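Local coordinates for protein beta-fructofuranosidase (Bifidobacterium adolescentis, PDB 6NOB) that probably hydrolyses terminal beta-fructofuranosyl units of sucrose and related fructosides, as a glycoside hydrolase of family 32, at residues A[153-165]-A[171-183]. Numbering follows the deposited sequence.
Sequences FGWDNMHWGHAVS and WTHLPVFLEPQPE
In the beta hairpin formed by strand 159-165 and the antiparallel return chain 171-180, V164 and T172 exchange a pair of backbone hydrogen bonds, T172 N reaching V164 O at 2.8 Å. Their beta-branched side chains suit this extended pairing and lie side by side. Farther along, W160 faces both F177 and L178 in a classic beta bulge: W160 N donates to L178 O, while F177 N meets W160 O at 2.8 Å, almost in line with the carbonyl. L178 CD1 rests over the W160 five-membered ring, 4.0 Å from its centroid, and W160 NE1 is taken by F195 O. Between these regions, the H162 CG lies trans to the backbone N (chi1 -169°), which carries the imidazole alongside L174; L174 CD1 covers one face, 3.6 Å from the centroid. This ring suits a buried place because both nitrogens are engaged: NE2 with H143, while ND1 is hydrogen-bonded to a water, which in turn donates to P175 O. At the far end the rigid P180 lays CD squarely over the H159 ring, 3.3 Å from its centroid. With strand 141-149 pairing on the other edge of strand 159-165, this is antiparallel blade architecture, as in the five-bladed beta-propeller of family 32 hydrolases.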
loop_
_atom_site.group_PDB
_atom_site.type_symbol
_atom_site.label_atom_id
_atom_site.label_comp_id
_atom_site.label_asym_id
_atom_site.label_seq_id
_atom_site.Cartn_x
_atom_site.Cartn_y
_atom_site.Cartn_z
ATOM N N PHE A 153 -2.888 -0.830 -16.685
ATOM C CA PHE A 153 -1.605 -0.751 -16.000
ATOM C C PHE A 153 -1.465 0.489 -15.127
ATOM O O PHE A 153 -0.572 0.532 -14.275
ATOM C CB PHE A 153 -0.468 -0.780 -17.028
ATOM C CG PHE A 153 0.862 -1.197 -16.462
ATOM C CD1 PHE A 153 1.116 -2.526 -16.154
ATOM C CD2 PHE A 153 1.862 -0.261 -16.253
ATOM C CE1 PHE A 153 2.344 -2.911 -15.639
ATOM C CE2 PHE A 153 3.089 -0.637 -15.739
ATOM C CZ PHE A 153 3.331 -1.966 -15.431
ATOM N N GLY A 154 -2.314 1.501 -15.319
ATOM C CA GLY A 154 -2.291 2.697 -14.517
ATOM C C GLY A 154 -3.476 2.774 -13.563
ATOM O O GLY A 154 -4.316 1.881 -13.485
ATOM N N TRP A 155 -3.520 3.880 -12.826
ATOM C CA TRP A 155 -4.630 4.122 -11.917
ATOM C C TRP A 155 -5.912 4.369 -12.706
ATOM O O TRP A 155 -5.888 4.957 -13.791
ATOM C CB TRP A 155 -4.320 5.312 -11.006
ATOM C CG TRP A 155 -5.353 5.534 -9.943
ATOM C CD1 TRP A 155 -5.321 5.079 -8.653
ATOM C CD2 TRP A 155 -6.577 6.267 -10.078
ATOM N NE1 TRP A 155 -6.451 5.481 -7.981
ATOM C CE2 TRP A 155 -7.237 6.212 -8.834
ATOM C CE3 TRP A 155 -7.178 6.966 -11.131
ATOM C CZ2 TRP A 155 -8.467 6.827 -8.616
ATOM C CZ3 TRP A 155 -8.400 7.571 -10.913
ATOM C CH2 TRP A 155 -9.031 7.499 -9.667
ATOM N N ASP A 156 -7.034 3.908 -12.162
ATOM C CA ASP A 156 -8.345 4.115 -12.772
ATOM C C ASP A 156 -9.397 3.974 -11.678
ATOM O O ASP A 156 -9.072 3.967 -10.485
ATOM C CB ASP A 156 -8.574 3.138 -13.931
ATOM C CG ASP A 156 -9.488 3.702 -15.004
ATOM O OD1 ASP A 156 -10.268 4.631 -14.704
ATOM O OD2 ASP A 156 -9.424 3.208 -16.149
ATOM N N ASN A 157 -10.663 3.861 -12.084
ATOM C CA ASN A 157 -11.763 3.748 -11.133
ATOM C C ASN A 157 -11.507 2.608 -10.153
ATOM O O ASN A 157 -11.216 1.477 -10.553
ATOM C CB ASN A 157 -13.081 3.534 -11.876
ATOM C CG ASN A 157 -13.540 4.779 -12.621
ATOM O OD1 ASN A 157 -13.542 5.882 -12.072
ATOM N ND2 ASN A 157 -13.932 4.604 -13.880
ATOM N N MET A 158 -11.620 2.918 -8.866
ATOM C CA MET A 158 -10.987 2.120 -7.827
ATOM C C MET A 158 -11.886 0.989 -7.346
ATOM O O MET A 158 -13.055 1.207 -7.008
ATOM C CB MET A 158 -10.586 3.017 -6.656
ATOM C CG MET A 158 -9.200 3.616 -6.818
ATOM S SD MET A 158 -7.921 2.347 -6.728
ATOM C CE MET A 158 -7.435 2.165 -8.440
ATOM N N HIS A 159 -11.325 -0.219 -7.325
ATOM C CA HIS A 159 -11.897 -1.407 -6.711
ATOM C C HIS A 159 -11.123 -1.733 -5.438
ATOM O O HIS A 159 -10.087 -1.133 -5.138
ATOM C CB HIS A 159 -11.843 -2.614 -7.657
ATOM C CG HIS A 159 -12.440 -2.380 -9.011
ATOM N ND1 HIS A 159 -12.069 -1.329 -9.823
ATOM C CD2 HIS A 159 -13.356 -3.091 -9.709
ATOM C CE1 HIS A 159 -12.747 -1.392 -10.955
ATOM N NE2 HIS A 159 -13.535 -2.452 -10.911
ATOM N N TRP A 160 -11.617 -2.725 -4.703
ATOM C CA TRP A 160 -10.896 -3.311 -3.578
ATOM C C TRP A 160 -10.524 -4.744 -3.939
ATOM O O TRP A 160 -11.404 -5.593 -4.117
ATOM C CB TRP A 160 -11.736 -3.284 -2.303
ATOM C CG TRP A 160 -11.634 -2.016 -1.516
ATOM C CD1 TRP A 160 -11.575 -0.745 -2.006
ATOM C CD2 TRP A 160 -11.587 -1.901 -0.090
ATOM N NE1 TRP A 160 -11.497 0.156 -0.972
ATOM C CE2 TRP A 160 -11.502 -0.530 0.215
ATOM C CE3 TRP A 160 -11.609 -2.825 0.959
ATOM C CZ2 TRP A 160 -11.436 -0.060 1.525
ATOM C CZ3 TRP A 160 -11.541 -2.358 2.257
ATOM C CH2 TRP A 160 -11.458 -0.988 2.530
ATOM N N GLY A 161 -9.224 -5.010 -4.053
ATOM C CA GLY A 161 -8.748 -6.375 -4.092
ATOM C C GLY A 161 -8.700 -6.970 -2.697
ATOM O O GLY A 161 -8.851 -6.276 -1.693
ATOM N N HIS A 162 -8.481 -8.282 -2.631
ATOM C CA HIS A 162 -8.565 -8.973 -1.350
ATOM C C HIS A 162 -7.678 -10.209 -1.356
ATOM O O HIS A 162 -7.735 -11.016 -2.289
ATOM C CB HIS A 162 -10.018 -9.358 -1.041
ATOM C CG HIS A 162 -10.238 -9.834 0.363
ATOM N ND1 HIS A 162 -11.394 -10.473 0.757
ATOM C CD2 HIS A 162 -9.452 -9.768 1.463
ATOM C CE1 HIS A 162 -11.311 -10.777 2.040
ATOM N NE2 HIS A 162 -10.142 -10.360 2.491
ATOM N N ALA A 163 -6.868 -10.351 -0.306
ATOM C CA ALA A 163 -6.013 -11.513 -0.116
ATOM C C ALA A 163 -5.952 -11.841 1.368
ATOM O O ALA A 163 -6.128 -10.965 2.220
ATOM C CB ALA A 163 -4.597 -11.281 -0.666
ATOM N N VAL A 164 -5.695 -13.110 1.674
ATOM C CA VAL A 164 -5.715 -13.598 3.046
ATOM C C VAL A 164 -4.455 -14.417 3.300
ATOM O O VAL A 164 -3.866 -14.984 2.375
ATOM C CB VAL A 164 -6.995 -14.421 3.321
ATOM C CG1 VAL A 164 -6.881 -15.825 2.735
ATOM C CG2 VAL A 164 -7.295 -14.460 4.803
ATOM N N SER A 165 -4.029 -14.465 4.562
ATOM C CA SER A 165 -2.767 -15.113 4.888
ATOM C C SER A 165 -2.789 -15.597 6.329
ATOM O O SER A 165 -3.465 -15.020 7.185
ATOM C CB SER A 165 -1.580 -14.162 4.681
ATOM O OG SER A 165 -0.419 -14.597 5.369
ATOM N N TRP A 171 0.405 -15.418 0.628
ATOM C CA TRP A 171 -0.919 -14.848 0.424
ATOM C C TRP A 171 -1.765 -15.724 -0.489
ATOM O O TRP A 171 -1.269 -16.281 -1.473
ATOM C CB TRP A 171 -0.803 -13.430 -0.142
ATOM C CG TRP A 171 -0.165 -12.527 0.854
ATOM C CD1 TRP A 171 1.159 -12.203 0.942
ATOM C CD2 TRP A 171 -0.813 -11.872 1.946
ATOM N NE1 TRP A 171 1.369 -11.367 2.011
ATOM C CE2 TRP A 171 0.174 -11.149 2.646
ATOM C CE3 TRP A 171 -2.137 -11.812 2.392
ATOM C CZ2 TRP A 171 -0.119 -10.381 3.770
ATOM C CZ3 TRP A 171 -2.426 -11.052 3.510
ATOM C CH2 TRP A 171 -1.422 -10.345 4.186
ATOM N N THR A 172 -3.045 -15.840 -0.142
ATOM C CA THR A 172 -4.042 -16.549 -0.931
ATOM C C THR A 172 -5.025 -15.532 -1.498
ATOM O O THR A 172 -5.601 -14.738 -0.747
ATOM C CB THR A 172 -4.778 -17.585 -0.076
ATOM O OG1 THR A 172 -3.875 -18.633 0.300
ATOM C CG2 THR A 172 -5.946 -18.181 -0.842
ATOM N N HIS A 173 -5.212 -15.558 -2.817
ATOM C CA HIS A 173 -6.023 -14.553 -3.496
ATOM C C HIS A 173 -7.510 -14.847 -3.348
ATOM O O HIS A 173 -7.949 -15.990 -3.488
ATOM C CB HIS A 173 -5.663 -14.492 -4.978
ATOM C CG HIS A 173 -4.283 -13.982 -5.247
ATOM N ND1 HIS A 173 -3.967 -12.641 -5.221
ATOM C CD2 HIS A 173 -3.137 -14.633 -5.556
ATOM C CE1 HIS A 173 -2.684 -12.487 -5.499
ATOM N NE2 HIS A 173 -2.158 -13.681 -5.710
ATOM N N LEU A 174 -8.288 -13.795 -3.093
ATOM C CA LEU A 174 -9.730 -13.890 -2.889
ATOM C C LEU A 174 -10.460 -13.099 -3.974
ATOM O O LEU A 174 -9.808 -12.388 -4.749
ATOM C CB LEU A 174 -10.084 -13.385 -1.488
ATOM C CG LEU A 174 -9.635 -14.321 -0.365
ATOM C CD1 LEU A 174 -10.039 -13.770 0.991
ATOM C CD2 LEU A 174 -10.201 -15.722 -0.578
ATOM N N PRO A 175 -11.785 -13.201 -4.092
ATOM C CA PRO A 175 -12.488 -12.426 -5.122
ATOM C C PRO A 175 -12.438 -10.929 -4.853
ATOM O O PRO A 175 -12.216 -10.471 -3.729
ATOM C CB PRO A 175 -13.928 -12.946 -5.043
ATOM C CG PRO A 175 -13.817 -14.277 -4.406
ATOM C CD PRO A 175 -12.690 -14.158 -3.431
ATOM N N VAL A 176 -12.658 -10.162 -5.926
ATOM C CA VAL A 176 -12.730 -8.709 -5.814
ATOM C C VAL A 176 -13.824 -8.334 -4.827
ATOM O O VAL A 176 -14.945 -8.855 -4.885
ATOM C CB VAL A 176 -12.965 -8.078 -7.195
ATOM C CG1 VAL A 176 -13.372 -6.618 -7.058
ATOM C CG2 VAL A 176 -11.714 -8.206 -8.049
ATOM N N PHE A 177 -13.500 -7.422 -3.911
ATOM C CA PHE A 177 -14.318 -7.153 -2.735
ATOM C C PHE A 177 -15.275 -5.979 -2.922
ATOM O O PHE A 177 -16.484 -6.132 -2.719
ATOM C CB PHE A 177 -13.407 -6.906 -1.530
ATOM C CG PHE A 177 -14.141 -6.780 -0.235
ATOM C CD1 PHE A 177 -14.743 -7.888 0.340
ATOM C CD2 PHE A 177 -14.228 -5.559 0.411
ATOM C CE1 PHE A 177 -15.423 -7.780 1.534
ATOM C CE2 PHE A 177 -14.905 -5.445 1.607
ATOM C CZ PHE A 177 -15.502 -6.557 2.170
ATOM N N LEU A 178 -14.762 -4.806 -3.286
ATOM C CA LEU A 178 -15.586 -3.635 -3.554
ATOM C C LEU A 178 -15.284 -3.114 -4.951
ATOM O O LEU A 178 -14.214 -3.363 -5.509
ATOM C CB LEU A 178 -15.359 -2.529 -2.516
ATOM C CG LEU A 178 -16.022 -2.749 -1.155
ATOM C CD1 LEU A 178 -15.350 -1.894 -0.096
ATOM C CD2 LEU A 178 -17.510 -2.446 -1.231
ATOM N N GLU A 179 -16.239 -2.383 -5.510
ATOM C CA GLU A 179 -16.199 -1.967 -6.905
ATOM C C GLU A 179 -16.649 -0.524 -7.016
ATOM O O GLU A 179 -17.261 0.019 -6.087
ATOM C CB GLU A 179 -17.081 -2.884 -7.763
ATOM C CG GLU A 179 -16.586 -4.319 -7.783
ATOM C CD GLU A 179 -17.392 -5.218 -8.691
ATOM O OE1 GLU A 179 -18.267 -4.711 -9.423
ATOM O OE2 GLU A 179 -17.146 -6.441 -8.673
ATOM N N PRO A 180 -16.347 0.146 -8.135
ATOM C CA PRO A 180 -16.763 1.542 -8.297
ATOM C C PRO A 180 -18.277 1.683 -8.286
ATOM O O PRO A 180 -19.016 0.741 -8.580
ATOM C CB PRO A 180 -16.189 1.934 -9.666
ATOM C CG PRO A 180 -15.078 0.984 -9.898
ATOM C CD PRO A 180 -15.508 -0.303 -9.262
ATOM N N GLN A 181 -18.728 2.885 -7.934
ATOM C CA GLN A 181 -20.139 3.213 -8.062
ATOM C C GLN A 181 -20.612 2.882 -9.477
ATOM O O GLN A 181 -19.869 3.103 -10.441
ATOM C CB GLN A 181 -20.381 4.697 -7.767
ATOM C CG GLN A 181 -19.995 5.149 -6.365
ATOM C CD GLN A 181 -18.571 5.663 -6.296
ATOM O OE1 GLN A 181 -17.619 4.885 -6.330
ATOM N NE2 GLN A 181 -18.418 6.983 -6.207
ATOM N N PRO A 182 -21.818 2.338 -9.635
ATOM C CA PRO A 182 -22.266 1.916 -10.976
ATOM C C PRO A 182 -22.229 3.022 -12.018
ATOM O O PRO A 182 -21.904 2.756 -13.183
ATOM C CB PRO A 182 -23.698 1.429 -10.718
ATOM C CG PRO A 182 -23.684 0.984 -9.279
ATOM C CD PRO A 182 -22.763 1.942 -8.575
ATOM N N GLU A 183 -22.539 4.261 -11.627
ATOM C CA GLU A 183 -22.576 5.360 -12.586
ATOM C C GLU A 183 -21.208 5.658 -13.184
ATOM O O GLU A 183 -21.131 6.311 -14.231
ATOM C CB GLU A 183 -23.138 6.618 -11.920
ATOM C CG GLU A 183 -24.521 6.441 -11.317
ATOM C CD GLU A 183 -24.481 6.232 -9.815
ATOM O OE1 GLU A 183 -23.546 5.567 -9.328
ATOM O OE2 GLU A 183 -25.386 6.733 -9.116
HETATM O O HOH W 1 -13.032 -11.330 -1.283
HETATM O O HOH W 2 -5.726 -10.627 -4.225
#